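Local atomic coordinates of nucleoprotein (Rift Valley fever virus, PDB entry 3LYF), a protein that encapsidates the viral genomic RNA, shielding it from nucleases and forming the ribonucleoprotein that serves as template for transcription and replication. Residues D2-L7 with V120-W125; G113-A118 with M144-F149; A8-A13 with S76-A81; R64-R69 with T103-A108. One frame throughout, in Å; residues are numbered along the deposited sequence.

All four contacts belong to one all-helical chain. Interactions 1 and 3 share helix 3-10, their centres about 14 Å apart; interactions 1 and 2 share helix 112-122, with centres about 13 Å apart. Interaction 4, whose helix 104-110 directly precedes helix 112-122, lies about 14 Å from interaction 2 and 15 Å from interaction 3, centre to centre. Along the chain, interactions 3 and 4 lie within the loop closed by interaction 1, and interaction 2 opens after both 3 and 4 have closed. Interactions 1 and 3 both border the second subunit, interaction 1 holding Trp125, important for dimerization, whereas interaction 4 holds RNA-binding residues.

Interaction 1. Residues D2-L7 with V120-W125; sequences DNYQEL and VVLSEW
Gln5 and Trp125 meet through the one direct hydrogen bond between D2-L7 and V120-W125. The glutamine CB lies 3.9 Å from Val121 CG1. With CG anti to the backbone N (chi1 -179°) and the chain bent at the next bond, the side chain crosses the indole at about a right angle; Gln5 CG passes 4.1 Å and CD 3.6 Å from Trp125 NE1, CD at the indole edge and in its plane. At the tip, OE1 accepts from Trp125 NE1 at 2.8 Å in a nearly straight bond. The oxygen lies in the indole plane, whereas the N-H comes from above the carbonyl plane, with the amide and ring planes 66° apart. Glutamine suits this buried place because its amide oxygen gives the indole N-H an acceptor without adding a charge.

Beside this bond the contact is mostly van der Waals packing. Val121 spreads two methyls: CG1 meets the CB atoms of Asp2, Tyr4 and Gln5, and CG2 lies 3.7 Å from Asp2 CG. Leu122 reaches with CD2 to within 3.6 Å of Tyr4 O. Asp2 is the N-cap of helix 3-10, its OD2 accepting from Tyr4 N at 2.9 Å.

Gln5 also packs on Trp125 of the second subunit, and Trp125 on Gln5 there. The packing of helix 3-10 against the end of helix 112-122 and the residues after it thus continues into the dimer contact, for which Trp125 is important.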
loop_
_atom_site.group_PDB
_atom_site.type_symbol
_atom_site.label_atom_id
_atom_site.label_comp_id
_atom_site.label_asym_id
_atom_site.label_seq_id
_atom_site.Cartn_x
_atom_site.Cartn_y
_atom_site.Cartn_z
ATOM N N ASP A 2 -6.446 2.565 -7.308
ATOM C CA ASP A 2 -5.601 2.706 -8.488
ATOM C C ASP A 2 -5.730 1.448 -9.368
ATOM O O ASP A 2 -5.863 0.334 -8.867
ATOM C CB ASP A 2 -4.164 2.947 -8.047
ATOM C CG ASP A 2 -3.257 3.313 -9.194
ATOM O OD1 ASP A 2 -2.866 4.490 -9.300
ATOM O OD2 ASP A 2 -2.943 2.426 -9.995
ATOM N N ASN A 3 -5.708 1.618 -10.689
ATOM C CA ASN A 3 -5.925 0.464 -11.575
ATOM C C ASN A 3 -4.842 -0.607 -11.412
ATOM O O ASN A 3 -5.114 -1.800 -11.604
ATOM C CB ASN A 3 -6.069 0.906 -13.023
ATOM C CG ASN A 3 -6.284 -0.249 -13.958
ATOM O OD1 ASN A 3 -5.438 -0.534 -14.779
ATOM N ND2 ASN A 3 -7.403 -0.941 -13.813
ATOM N N TYR A 4 -3.643 -0.211 -10.992
ATOM C CA TYR A 4 -2.624 -1.207 -10.668
ATOM C C TYR A 4 -3.103 -2.173 -9.574
ATOM O O TYR A 4 -2.861 -3.389 -9.623
ATOM C CB TYR A 4 -1.345 -0.534 -10.226
ATOM C CG TYR A 4 -0.423 -0.119 -11.372
ATOM C CD1 TYR A 4 0.159 -1.080 -12.194
ATOM C CD2 TYR A 4 -0.097 1.225 -11.592
ATOM C CE1 TYR A 4 1.012 -0.722 -13.238
ATOM C CE2 TYR A 4 0.811 1.592 -12.630
ATOM C CZ TYR A 4 1.329 0.601 -13.454
ATOM O OH TYR A 4 2.188 0.912 -14.483
ATOM N N GLN A 5 -3.763 -1.620 -8.562
ATOM C CA GLN A 5 -4.263 -2.446 -7.511
ATOM C C GLN A 5 -5.459 -3.278 -7.992
ATOM O O GLN A 5 -5.578 -4.444 -7.594
ATOM C CB GLN A 5 -4.674 -1.632 -6.281
ATOM C CG GLN A 5 -5.173 -2.604 -5.215
ATOM C CD GLN A 5 -4.694 -2.296 -3.843
ATOM O OE1 GLN A 5 -3.507 -2.334 -3.582
ATOM N NE2 GLN A 5 -5.616 -1.979 -2.961
ATOM N N GLU A 6 -6.318 -2.703 -8.847
ATOM C CA GLU A 6 -7.470 -3.440 -9.399
ATOM C C GLU A 6 -7.003 -4.657 -10.150
ATOM O O GLU A 6 -7.601 -5.706 -10.079
ATOM C CB GLU A 6 -8.321 -2.599 -10.352
ATOM C CG GLU A 6 -8.914 -1.349 -9.752
ATOM C CD GLU A 6 -9.856 -0.664 -10.698
ATOM O OE1 GLU A 6 -9.480 -0.507 -11.878
ATOM O OE2 GLU A 6 -10.962 -0.263 -10.267
ATOM N N LEU A 7 -5.878 -4.510 -10.846
ATOM C CA LEU A 7 -5.279 -5.603 -11.556
ATOM C C LEU A 7 -4.663 -6.601 -10.589
ATOM O O LEU A 7 -4.729 -7.800 -10.811
ATOM C CB LEU A 7 -4.257 -5.072 -12.539
ATOM C CG LEU A 7 -4.817 -4.273 -13.735
ATOM C CD1 LEU A 7 -3.665 -3.604 -14.514
ATOM C CD2 LEU A 7 -5.635 -5.200 -14.663
ATOM N N VAL A 120 4.857 2.199 -5.954
ATOM C CA VAL A 120 4.197 3.100 -5.004
ATOM C C VAL A 120 2.815 2.534 -4.623
ATOM O O VAL A 120 2.437 2.526 -3.448
ATOM C CB VAL A 120 4.073 4.538 -5.601
ATOM C CG1 VAL A 120 3.180 5.458 -4.736
ATOM C CG2 VAL A 120 5.446 5.180 -5.702
ATOM N N VAL A 121 2.077 2.004 -5.585
ATOM C CA VAL A 121 0.747 1.426 -5.274
ATOM C C VAL A 121 0.788 -0.050 -4.833
ATOM O O VAL A 121 -0.056 -0.498 -4.019
ATOM C CB VAL A 121 -0.230 1.607 -6.487
ATOM C CG1 VAL A 121 -1.511 0.730 -6.355
ATOM C CG2 VAL A 121 -0.589 3.071 -6.612
ATOM N N LEU A 122 1.734 -0.813 -5.361
ATOM C CA LEU A 122 1.738 -2.270 -5.200
ATOM C C LEU A 122 2.648 -2.751 -4.069
ATOM O O LEU A 122 2.864 -3.946 -3.858
ATOM C CB LEU A 122 2.153 -2.915 -6.489
ATOM C CG LEU A 122 1.078 -2.826 -7.565
ATOM C CD1 LEU A 122 1.639 -3.482 -8.835
ATOM C CD2 LEU A 122 -0.235 -3.495 -7.120
ATOM N N SER A 123 3.116 -1.794 -3.299
ATOM C CA SER A 123 4.060 -2.028 -2.193
ATOM C C SER A 123 3.710 -3.214 -1.241
ATOM O O SER A 123 4.607 -3.974 -0.844
ATOM C CB SER A 123 4.134 -0.740 -1.373
ATOM O OG SER A 123 4.920 -0.928 -0.238
ATOM N N GLU A 124 2.433 -3.342 -0.842
ATOM C CA GLU A 124 2.029 -4.426 0.071
ATOM C C GLU A 124 1.791 -5.800 -0.603
ATOM O O GLU A 124 1.602 -6.811 0.064
ATOM C CB GLU A 124 0.805 -3.996 0.885
ATOM C CG GLU A 124 1.105 -2.888 1.847
ATOM C CD GLU A 124 2.072 -3.291 2.935
ATOM O OE1 GLU A 124 1.937 -4.392 3.473
ATOM O OE2 GLU A 124 3.026 -2.532 3.197
ATOM N N TRP A 125 1.923 -5.842 -1.934
ATOM C CA TRP A 125 1.791 -7.077 -2.711
ATOM C C TRP A 125 3.085 -7.793 -3.110
ATOM O O TRP A 125 3.052 -8.907 -3.673
ATOM C CB TRP A 125 1.080 -6.732 -4.012
ATOM C CG TRP A 125 -0.301 -6.184 -3.908
ATOM C CD1 TRP A 125 -0.680 -4.865 -3.710
ATOM C CD2 TRP A 125 -1.506 -6.913 -4.085
ATOM N NE1 TRP A 125 -2.033 -4.762 -3.727
ATOM C CE2 TRP A 125 -2.569 -6.002 -3.956
ATOM C CE3 TRP A 125 -1.792 -8.270 -4.309
ATOM C CZ2 TRP A 125 -3.896 -6.387 -4.082
ATOM C CZ3 TRP A 125 -3.120 -8.640 -4.462
ATOM C CH2 TRP A 125 -4.147 -7.715 -4.330
#

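Interaction 2. Residues G113-A118 with M144-F149; sequences GRTCQA and MMHPSF
Thr115 and Cys116, neighbours on helix 112-122, face His146 and the 3-10 turn that follows it, with Ser148 and Phe149, a helix-against-loop contact in the buried interior of this all-helical fold. No hydrogen bond crosses it.

The apolar part is carried by two small side chains. In Thr115 a chi1 of -59° puts OG1 beside the backbone N and turns the methyl CG2 to the loop, where it makes an off-centre CH-pi contact with the imidazole of His146, 4.2 Å from the ring centroid. Cys116 brings its sulfur close to the Phe149 backbone, SG lying 3.5 Å from Phe149 CA, and also meets CB of that residue at 3.8 Å. The sulfur approaches the phenyl ring at its edge, while Met144 CG covers the centre of one face. A cysteine suits such a place, since its short, polarisable tip can lie close to a main chain.

The polar groups find partners other than each other. Thr115 OG1 hydrogen-bonds to Ala108 O of the preceding helix, 104-110, leaving the methyl to the contact. On the loop, the 3-10 segment begins with a backbone bond from Phe149 N to His146 O at 3.0 Å. Helix 50-63 completes the surroundings through Leu62, which touches both Thr115 and His146. Next to the threonine methyl, 3.6 Å from CG2, lies Ser148 OG, which shares a hydrogen bond of 2.9 Å with His146 ND1.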
loop_
_atom_site.group_PDB
_atom_site.type_symbol
_atom_site.label_atom_id
_atom_site.label_comp_id
_atom_site.label_asym_id
_atom_site.label_seq_id
_atom_site.Cartn_x
_atom_site.Cartn_y
_atom_site.Cartn_z
ATOM N N GLY A 113 10.580 2.446 -16.039
ATOM C CA GLY A 113 9.924 3.675 -15.586
ATOM C C GLY A 113 8.489 3.457 -15.137
ATOM O O GLY A 113 8.009 4.065 -14.180
ATOM N N ARG A 114 7.799 2.553 -15.804
ATOM C CA ARG A 114 6.431 2.255 -15.432
ATOM C C ARG A 114 6.449 1.330 -14.229
ATOM O O ARG A 114 5.702 1.555 -13.273
ATOM C CB ARG A 114 5.724 1.649 -16.630
ATOM C CG ARG A 114 5.698 2.680 -17.773
ATOM C CD ARG A 114 5.158 2.200 -19.099
ATOM N NE ARG A 114 3.914 1.443 -18.984
ATOM C CZ ARG A 114 3.285 0.919 -20.034
ATOM N NH1 ARG A 114 3.780 1.104 -21.280
ATOM N NH2 ARG A 114 2.172 0.212 -19.863
ATOM N N THR A 115 7.302 0.297 -14.282
ATOM C CA THR A 115 7.386 -0.687 -13.212
ATOM C C THR A 115 7.639 -0.014 -11.854
ATOM O O THR A 115 7.041 -0.371 -10.834
ATOM C CB THR A 115 8.497 -1.723 -13.525
ATOM O OG1 THR A 115 8.171 -2.350 -14.764
ATOM C CG2 THR A 115 8.630 -2.817 -12.450
ATOM N N CYS A 116 8.603 0.902 -11.820
ATOM C CA CYS A 116 9.008 1.479 -10.566
ATOM C C CYS A 116 7.949 2.431 -10.064
ATOM O O CYS A 116 7.724 2.491 -8.866
ATOM C CB CYS A 116 10.385 2.159 -10.677
ATOM S SG CYS A 116 11.687 1.012 -10.930
ATOM N N GLN A 117 7.264 3.154 -10.957
ATOM C CA GLN A 117 6.147 3.988 -10.525
ATOM C C GLN A 117 4.988 3.152 -9.963
ATOM O O GLN A 117 4.346 3.565 -8.988
ATOM C CB GLN A 117 5.685 4.929 -11.666
ATOM C CG GLN A 117 4.587 5.912 -11.307
ATOM C CD GLN A 117 4.859 6.731 -10.035
ATOM O OE1 GLN A 117 5.947 7.287 -9.841
ATOM N NE2 GLN A 117 3.851 6.801 -9.156
ATOM N N ALA A 118 4.772 1.945 -10.491
ATOM C CA ALA A 118 3.750 1.052 -9.940
ATOM C C ALA A 118 4.033 0.586 -8.498
ATOM O O ALA A 118 3.093 0.227 -7.760
ATOM C CB ALA A 118 3.564 -0.178 -10.845
ATOM N N MET A 144 12.347 2.122 -5.344
ATOM C CA MET A 144 13.551 1.323 -5.446
ATOM C C MET A 144 13.287 -0.156 -5.299
ATOM O O MET A 144 14.225 -0.957 -5.398
ATOM C CB MET A 144 14.595 1.748 -4.418
ATOM C CG MET A 144 15.192 3.110 -4.638
ATOM S SD MET A 144 16.531 3.509 -3.482
ATOM C CE MET A 144 17.244 4.868 -4.370
ATOM N N MET A 145 12.038 -0.532 -5.042
ATOM C CA MET A 145 11.723 -1.912 -4.614
ATOM C C MET A 145 11.475 -2.932 -5.726
ATOM O O MET A 145 10.428 -3.686 -5.746
ATOM C CB MET A 145 10.547 -1.871 -3.633
ATOM C CG MET A 145 10.960 -1.184 -2.365
ATOM S SD MET A 145 9.659 -1.156 -1.129
ATOM C CE MET A 145 9.572 -2.899 -0.777
ATOM N N HIS A 146 12.421 -2.934 -6.673
ATOM C CA HIS A 146 12.417 -3.928 -7.748
ATOM C C HIS A 146 13.797 -3.912 -8.422
ATOM O O HIS A 146 14.434 -2.860 -8.513
ATOM C CB HIS A 146 11.274 -3.680 -8.761
ATOM C CG HIS A 146 11.053 -4.846 -9.681
ATOM N ND1 HIS A 146 11.522 -4.880 -10.979
ATOM C CD2 HIS A 146 10.493 -6.056 -9.452
ATOM C CE1 HIS A 146 11.202 -6.043 -11.527
ATOM N NE2 HIS A 146 10.615 -6.788 -10.610
ATOM N N PRO A 147 14.301 -5.088 -8.832
ATOM C CA PRO A 147 15.604 -5.090 -9.506
ATOM C C PRO A 147 15.726 -4.178 -10.733
ATOM O O PRO A 147 16.845 -3.674 -11.012
ATOM C CB PRO A 147 15.785 -6.568 -9.904
ATOM C CG PRO A 147 14.986 -7.310 -8.803
ATOM C CD PRO A 147 13.764 -6.458 -8.642
ATOM N N SER A 148 14.616 -3.964 -11.433
ATOM C CA SER A 148 14.571 -3.099 -12.625
ATOM C C SER A 148 14.816 -1.640 -12.339
ATOM O O SER A 148 15.104 -0.903 -13.269
ATOM C CB SER A 148 13.236 -3.198 -13.327
ATOM O OG SER A 148 12.224 -2.529 -12.616
ATOM N N PHE A 149 14.691 -1.221 -11.063
ATOM C CA PHE A 149 15.113 0.137 -10.692
ATOM C C PHE A 149 16.566 0.462 -11.144
ATOM O O PHE A 149 16.866 1.608 -11.436
ATOM C CB PHE A 149 15.012 0.388 -9.182
ATOM C CG PHE A 149 15.674 1.667 -8.753
ATOM C CD1 PHE A 149 15.002 2.864 -8.883
ATOM C CD2 PHE A 149 17.001 1.675 -8.287
ATOM C CE1 PHE A 149 15.598 4.057 -8.540
ATOM C CE2 PHE A 149 17.602 2.862 -7.944
ATOM C CZ PHE A 149 16.884 4.051 -8.063
#

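Interaction 3. Residues A8-A13 with S76-A81; sequences AIQFAA and SKEGKA
Water 1 is gripped by both segments: it donates to Gln10 O at 2.7 Å and to Ala12 O at 2.6 Å, and accepts from Ser76 N at 2.8 Å. Both its protons are therefore spent on carbonyls at the end of helix 3-10, and its oxygen receives the N-H at the start of helix 77-90. Ser76 is the N-cap of that second helix. Its OG sits between the backbone N and the carbonyl carbon (chi1 64°), a rotation that lets it accept from Gly79 N at 3.0 Å; the same oxygen lies 3.3 Å from Gln10 O. Serine suits the position because a short hydroxyl can reach an N-H of the first turn.

Glycine at 79 is explained by closeness: its CA stands 3.6 Å from Gln10 O, and a CB would collide with that carbonyl. The ring of Phe11 turns its edge to this residue, with CE1 4.2 Å from Gly79 O, and also touches Val83.

Toward the outside, Gln10 and Glu78 reach across one another at roughly a right angle. Their amide and carboxylate planes are stacked, only 23° apart, and Gln10 NE2 lies 3.5 Å from Glu78 CG. The pair meets through flat surfaces and methylenes, with no clear hydrogen bond. Residues 8-13 lie in a region probably essential for oligomerization, and Ala12 packs on Ile9 of the second subunit. Chemically, the joint combines a bridging water, a close backbone approach and the stacked Gln10-Glu78 pair, the water satisfying polar groups of both helix ends.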
loop_
_atom_site.group_PDB
_atom_site.type_symbol
_atom_site.label_atom_id
_atom_site.label_comp_id
_atom_site.label_asym_id
_atom_site.label_seq_id
_atom_site.Cartn_x
_atom_site.Cartn_y
_atom_site.Cartn_z
ATOM N N ALA A 8 -4.002 -6.118 -9.547
ATOM C CA ALA A 8 -3.370 -7.027 -8.572
ATOM C C ALA A 8 -4.434 -7.969 -7.967
ATOM O O ALA A 8 -4.190 -9.171 -7.773
ATOM C CB ALA A 8 -2.615 -6.236 -7.472
ATOM N N ILE A 9 -5.611 -7.406 -7.727
ATOM C CA ILE A 9 -6.750 -8.152 -7.170
ATOM C C ILE A 9 -7.258 -9.181 -8.173
ATOM O O ILE A 9 -7.459 -10.336 -7.825
ATOM C CB ILE A 9 -7.896 -7.190 -6.728
ATOM C CG1 ILE A 9 -7.448 -6.326 -5.557
ATOM C CG2 ILE A 9 -9.224 -7.984 -6.370
ATOM C CD1 ILE A 9 -8.375 -5.123 -5.296
ATOM N N GLN A 10 -7.400 -8.779 -9.432
ATOM C CA GLN A 10 -7.841 -9.700 -10.494
ATOM C C GLN A 10 -6.874 -10.892 -10.584
ATOM O O GLN A 10 -7.312 -12.026 -10.810
ATOM C CB GLN A 10 -7.975 -8.953 -11.852
ATOM C CG GLN A 10 -8.381 -9.841 -13.025
ATOM C CD GLN A 10 -8.325 -9.164 -14.403
ATOM O OE1 GLN A 10 -8.128 -7.943 -14.526
ATOM N NE2 GLN A 10 -8.529 -9.968 -15.450
ATOM N N PHE A 11 -5.572 -10.647 -10.363
ATOM C CA PHE A 11 -4.570 -11.711 -10.484
ATOM C C PHE A 11 -4.119 -12.433 -9.199
ATOM O O PHE A 11 -3.220 -13.285 -9.256
ATOM C CB PHE A 11 -3.319 -11.163 -11.194
ATOM C CG PHE A 11 -3.593 -10.583 -12.569
ATOM C CD1 PHE A 11 -4.432 -11.220 -13.457
ATOM C CD2 PHE A 11 -2.989 -9.404 -12.966
ATOM C CE1 PHE A 11 -4.671 -10.672 -14.724
ATOM C CE2 PHE A 11 -3.194 -8.871 -14.244
ATOM C CZ PHE A 11 -4.043 -9.489 -15.110
ATOM N N ALA A 12 -4.739 -12.115 -8.056
ATOM C CA ALA A 12 -4.353 -12.737 -6.801
ATOM C C ALA A 12 -4.767 -14.217 -6.801
ATOM O O ALA A 12 -5.743 -14.600 -7.450
ATOM C CB ALA A 12 -4.982 -12.015 -5.605
ATOM N N ALA A 13 -3.973 -15.020 -6.111
ATOM C CA ALA A 13 -4.273 -16.420 -5.875
ATOM C C ALA A 13 -5.411 -16.495 -4.836
ATOM O O ALA A 13 -5.465 -15.679 -3.929
ATOM C CB ALA A 13 -3.046 -17.110 -5.364
ATOM N N SER A 76 -8.715 -16.665 -10.046
ATOM C CA SER A 76 -10.108 -16.526 -10.426
ATOM C C SER A 76 -10.295 -16.849 -11.896
ATOM O O SER A 76 -9.317 -16.945 -12.668
ATOM C CB SER A 76 -10.568 -15.087 -10.193
ATOM O OG SER A 76 -9.860 -14.157 -11.026
ATOM N N LYS A 77 -11.551 -16.981 -12.307
ATOM C CA LYS A 77 -11.844 -17.353 -13.680
ATOM C C LYS A 77 -11.490 -16.201 -14.617
ATOM O O LYS A 77 -10.903 -16.435 -15.658
ATOM C CB LYS A 77 -13.307 -17.773 -13.831
ATOM C CG LYS A 77 -13.632 -18.463 -15.155
ATOM C CD LYS A 77 -14.721 -19.551 -15.006
ATOM C CE LYS A 77 -15.293 -20.031 -16.358
ATOM N NZ LYS A 77 -16.279 -19.090 -16.994
ATOM N N GLU A 78 -11.809 -14.967 -14.231
ATOM C CA GLU A 78 -11.466 -13.793 -15.025
ATOM C C GLU A 78 -9.936 -13.664 -15.135
ATOM O O GLU A 78 -9.388 -13.413 -16.212
ATOM C CB GLU A 78 -12.038 -12.524 -14.389
ATOM C CG GLU A 78 -11.754 -11.235 -15.198
ATOM C CD GLU A 78 -12.106 -9.934 -14.472
ATOM O OE1 GLU A 78 -12.305 -9.923 -13.219
ATOM O OE2 GLU A 78 -12.164 -8.901 -15.173
ATOM N N GLY A 79 -9.270 -13.814 -13.998
ATOM C CA GLY A 79 -7.819 -13.823 -13.946
ATOM C C GLY A 79 -7.202 -14.764 -14.956
ATOM O O GLY A 79 -6.438 -14.315 -15.828
ATOM N N LYS A 80 -7.525 -16.058 -14.835
ATOM C CA LYS A 80 -6.976 -17.109 -15.704
ATOM C C LYS A 80 -7.189 -16.754 -17.163
ATOM O O LYS A 80 -6.302 -16.946 -17.985
ATOM C CB LYS A 80 -7.635 -18.488 -15.490
ATOM C CG LYS A 80 -7.463 -19.103 -14.099
ATOM C CD LYS A 80 -7.386 -20.647 -14.103
ATOM C CE LYS A 80 -7.456 -21.225 -12.672
ATOM N NZ LYS A 80 -7.161 -22.709 -12.595
ATOM N N ALA A 81 -8.394 -16.293 -17.483
ATOM C CA ALA A 81 -8.748 -16.010 -18.872
ATOM C C ALA A 81 -7.840 -14.886 -19.416
ATOM O O ALA A 81 -7.260 -14.970 -20.526
ATOM C CB ALA A 81 -10.205 -15.601 -18.952
HETATM O O HOH W 1 -7.552 -14.227 -9.227
#

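Interaction 4. Residues R64-R69 with T103-A108; sequences RGNKPR and TLSRVA
The amide of Asn66 is set over the N-terminal turn of helix 104-110, in a helix-to-loop joint that carries residues of the RNA-binding site. The carboxamide swings across because CG is anti to the backbone N (chi1 -159°), which directs OD1 to the first turn. There it accepts from Ser105 N at 3.0 Å, the N-H coming from above the carbonyl plane and not along a lone pair. The main-chain N-H groups of a helix's first turn lack partners within the helix, so an asparagine oxygen is well suited to take one. Its amide nitrogen faces the serine hydroxyl, with water 3 joining Asn66 ND2, Thr103 OG1 and Ser105 OG. A second water accepts from Leu104 N and lies within hydrogen-bonding distance of Asn66 O, to which it may donate.

Pro68 and Leu104 run antiparallel alongside each other, Pro68 CG lying 4.0 Å from Leu104 CD1. The same methyl approaches Gly65 O at 3.4 Å, so the leucine packs between the loop and helix 50-63, where it touches Met57, Leu60 and Ala61. Gly65 adopts a positive phi of 128°, where any side chain would press on the preceding carbonyl.

Asn66, Lys67 and Arg106 are RNA-binding residues, and Ser105 is one by similarity. Arg106 is held by several neighbours, among them Gln31 and Pro97, consistent with a pre-set orientation. At the N-terminus of helix 104-110, Thr103 supplies the N-cap, its OG1 accepting from Arg106 N at 3.1 Å.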
loop_
_atom_site.group_PDB
_atom_site.type_symbol
_atom_site.label_atom_id
_atom_site.label_comp_id
_atom_site.label_asym_id
_atom_site.label_seq_id
_atom_site.Cartn_x
_atom_site.Cartn_y
_atom_site.Cartn_z
ATOM N N ARG A 64 3.102 -11.762 -8.822
ATOM C CA ARG A 64 2.951 -13.220 -8.932
ATOM C C ARG A 64 4.170 -14.011 -9.341
ATOM O O ARG A 64 4.257 -15.199 -9.011
ATOM C CB ARG A 64 1.794 -13.568 -9.874
ATOM C CG ARG A 64 0.384 -13.040 -9.464
ATOM C CD ARG A 64 -0.113 -13.565 -8.104
ATOM N NE ARG A 64 0.107 -15.000 -7.963
ATOM C CZ ARG A 64 -0.710 -15.964 -8.387
ATOM N NH1 ARG A 64 -1.846 -15.708 -9.003
ATOM N NH2 ARG A 64 -0.356 -17.238 -8.220
ATOM N N GLY A 65 5.090 -13.417 -10.098
ATOM C CA GLY A 65 6.258 -14.143 -10.549
ATOM C C GLY A 65 6.536 -14.099 -12.041
ATOM O O GLY A 65 6.063 -13.198 -12.741
ATOM N N ASN A 66 7.326 -15.060 -12.510
ATOM C CA ASN A 66 7.827 -15.117 -13.900
ATOM C C ASN A 66 7.365 -16.365 -14.671
ATOM O O ASN A 66 7.835 -16.592 -15.801
ATOM C CB ASN A 66 9.375 -15.004 -13.932
ATOM C CG ASN A 66 9.948 -14.522 -15.347
ATOM O OD1 ASN A 66 9.301 -13.784 -16.117
ATOM N ND2 ASN A 66 11.176 -14.949 -15.649
ATOM N N LYS A 67 6.408 -17.106 -14.098
ATOM C CA LYS A 67 5.816 -18.307 -14.715
ATOM C C LYS A 67 4.316 -18.161 -14.950
ATOM O O LYS A 67 3.493 -18.525 -14.089
ATOM C CB LYS A 67 6.113 -19.533 -13.846
ATOM C CG LYS A 67 7.604 -19.794 -13.647
ATOM C CD LYS A 67 7.855 -21.034 -12.815
ATOM C CE LYS A 67 9.017 -21.843 -13.349
ATOM N NZ LYS A 67 10.266 -21.021 -13.566
ATOM N N PRO A 68 3.933 -17.594 -16.105
ATOM C CA PRO A 68 2.549 -17.303 -16.401
ATOM C C PRO A 68 1.621 -18.520 -16.297
ATOM O O PRO A 68 0.534 -18.382 -15.812
ATOM C CB PRO A 68 2.588 -16.800 -17.856
ATOM C CG PRO A 68 3.955 -16.328 -18.079
ATOM C CD PRO A 68 4.837 -17.131 -17.169
ATOM N N ARG A 69 2.046 -19.692 -16.764
ATOM C CA ARG A 69 1.170 -20.870 -16.773
ATOM C C ARG A 69 0.901 -21.379 -15.360
ATOM O O ARG A 69 -0.229 -21.760 -15.024
ATOM C CB ARG A 69 1.773 -21.995 -17.631
ATOM C CG ARG A 69 1.643 -21.748 -19.147
ATOM C CD ARG A 69 0.221 -22.027 -19.649
ATOM N NE ARG A 69 0.150 -21.942 -21.116
ATOM C CZ ARG A 69 -0.961 -21.745 -21.829
ATOM N NH1 ARG A 69 -2.153 -21.621 -21.240
ATOM N NH2 ARG A 69 -0.879 -21.674 -23.157
ATOM N N THR A 103 9.267 -12.471 -21.833
ATOM C CA THR A 103 8.900 -13.000 -20.509
ATOM C C THR A 103 8.281 -11.848 -19.668
ATOM O O THR A 103 8.413 -10.670 -20.013
ATOM C CB THR A 103 10.095 -13.590 -19.765
ATOM O OG1 THR A 103 10.973 -12.545 -19.350
ATOM C CG2 THR A 103 10.900 -14.546 -20.694
ATOM N N LEU A 104 7.605 -12.193 -18.590
ATOM C CA LEU A 104 7.118 -11.160 -17.664
ATOM C C LEU A 104 8.233 -10.266 -17.097
ATOM O O LEU A 104 8.102 -9.040 -17.060
ATOM C CB LEU A 104 6.308 -11.818 -16.538
ATOM C CG LEU A 104 5.028 -12.527 -16.920
ATOM C CD1 LEU A 104 4.374 -13.152 -15.693
ATOM C CD2 LEU A 104 4.123 -11.550 -17.597
ATOM N N SER A 105 9.339 -10.854 -16.666
ATOM C CA SER A 105 10.463 -10.077 -16.136
ATOM C C SER A 105 11.133 -9.158 -17.181
ATOM O O SER A 105 11.485 -7.990 -16.891
ATOM C CB SER A 105 11.498 -10.980 -15.424
ATOM O OG SER A 105 12.432 -11.573 -16.329
ATOM N N ARG A 106 11.289 -9.653 -18.414
ATOM C CA ARG A 106 11.811 -8.797 -19.489
ATOM C C ARG A 106 10.912 -7.611 -19.791
ATOM O O ARG A 106 11.393 -6.503 -19.989
ATOM C CB ARG A 106 12.040 -9.614 -20.762
ATOM C CG ARG A 106 13.173 -10.539 -20.643
ATOM C CD ARG A 106 13.357 -11.394 -21.893
ATOM N NE ARG A 106 14.436 -12.362 -21.654
ATOM C CZ ARG A 106 14.951 -13.182 -22.577
ATOM N NH1 ARG A 106 14.504 -13.169 -23.823
ATOM N NH2 ARG A 106 15.921 -14.022 -22.242
ATOM N N VAL A 107 9.598 -7.825 -19.793
ATOM C CA VAL A 107 8.667 -6.738 -19.973
ATOM C C VAL A 107 8.785 -5.688 -18.858
ATOM O O VAL A 107 8.838 -4.483 -19.153
ATOM C CB VAL A 107 7.203 -7.237 -20.093
ATOM C CG1 VAL A 107 6.238 -6.036 -20.107
ATOM C CG2 VAL A 107 7.060 -8.094 -21.405
ATOM N N ALA A 108 8.825 -6.147 -17.608
ATOM C CA ALA A 108 8.949 -5.257 -16.447
ATOM C C ALA A 108 10.245 -4.441 -16.539
ATOM O O ALA A 108 10.301 -3.244 -16.231
ATOM C CB ALA A 108 8.916 -6.094 -15.105
HETATM O O HOH W 2 7.378 -14.994 -18.096
HETATM O O HOH W 3 12.950 -14.039 -18.002
#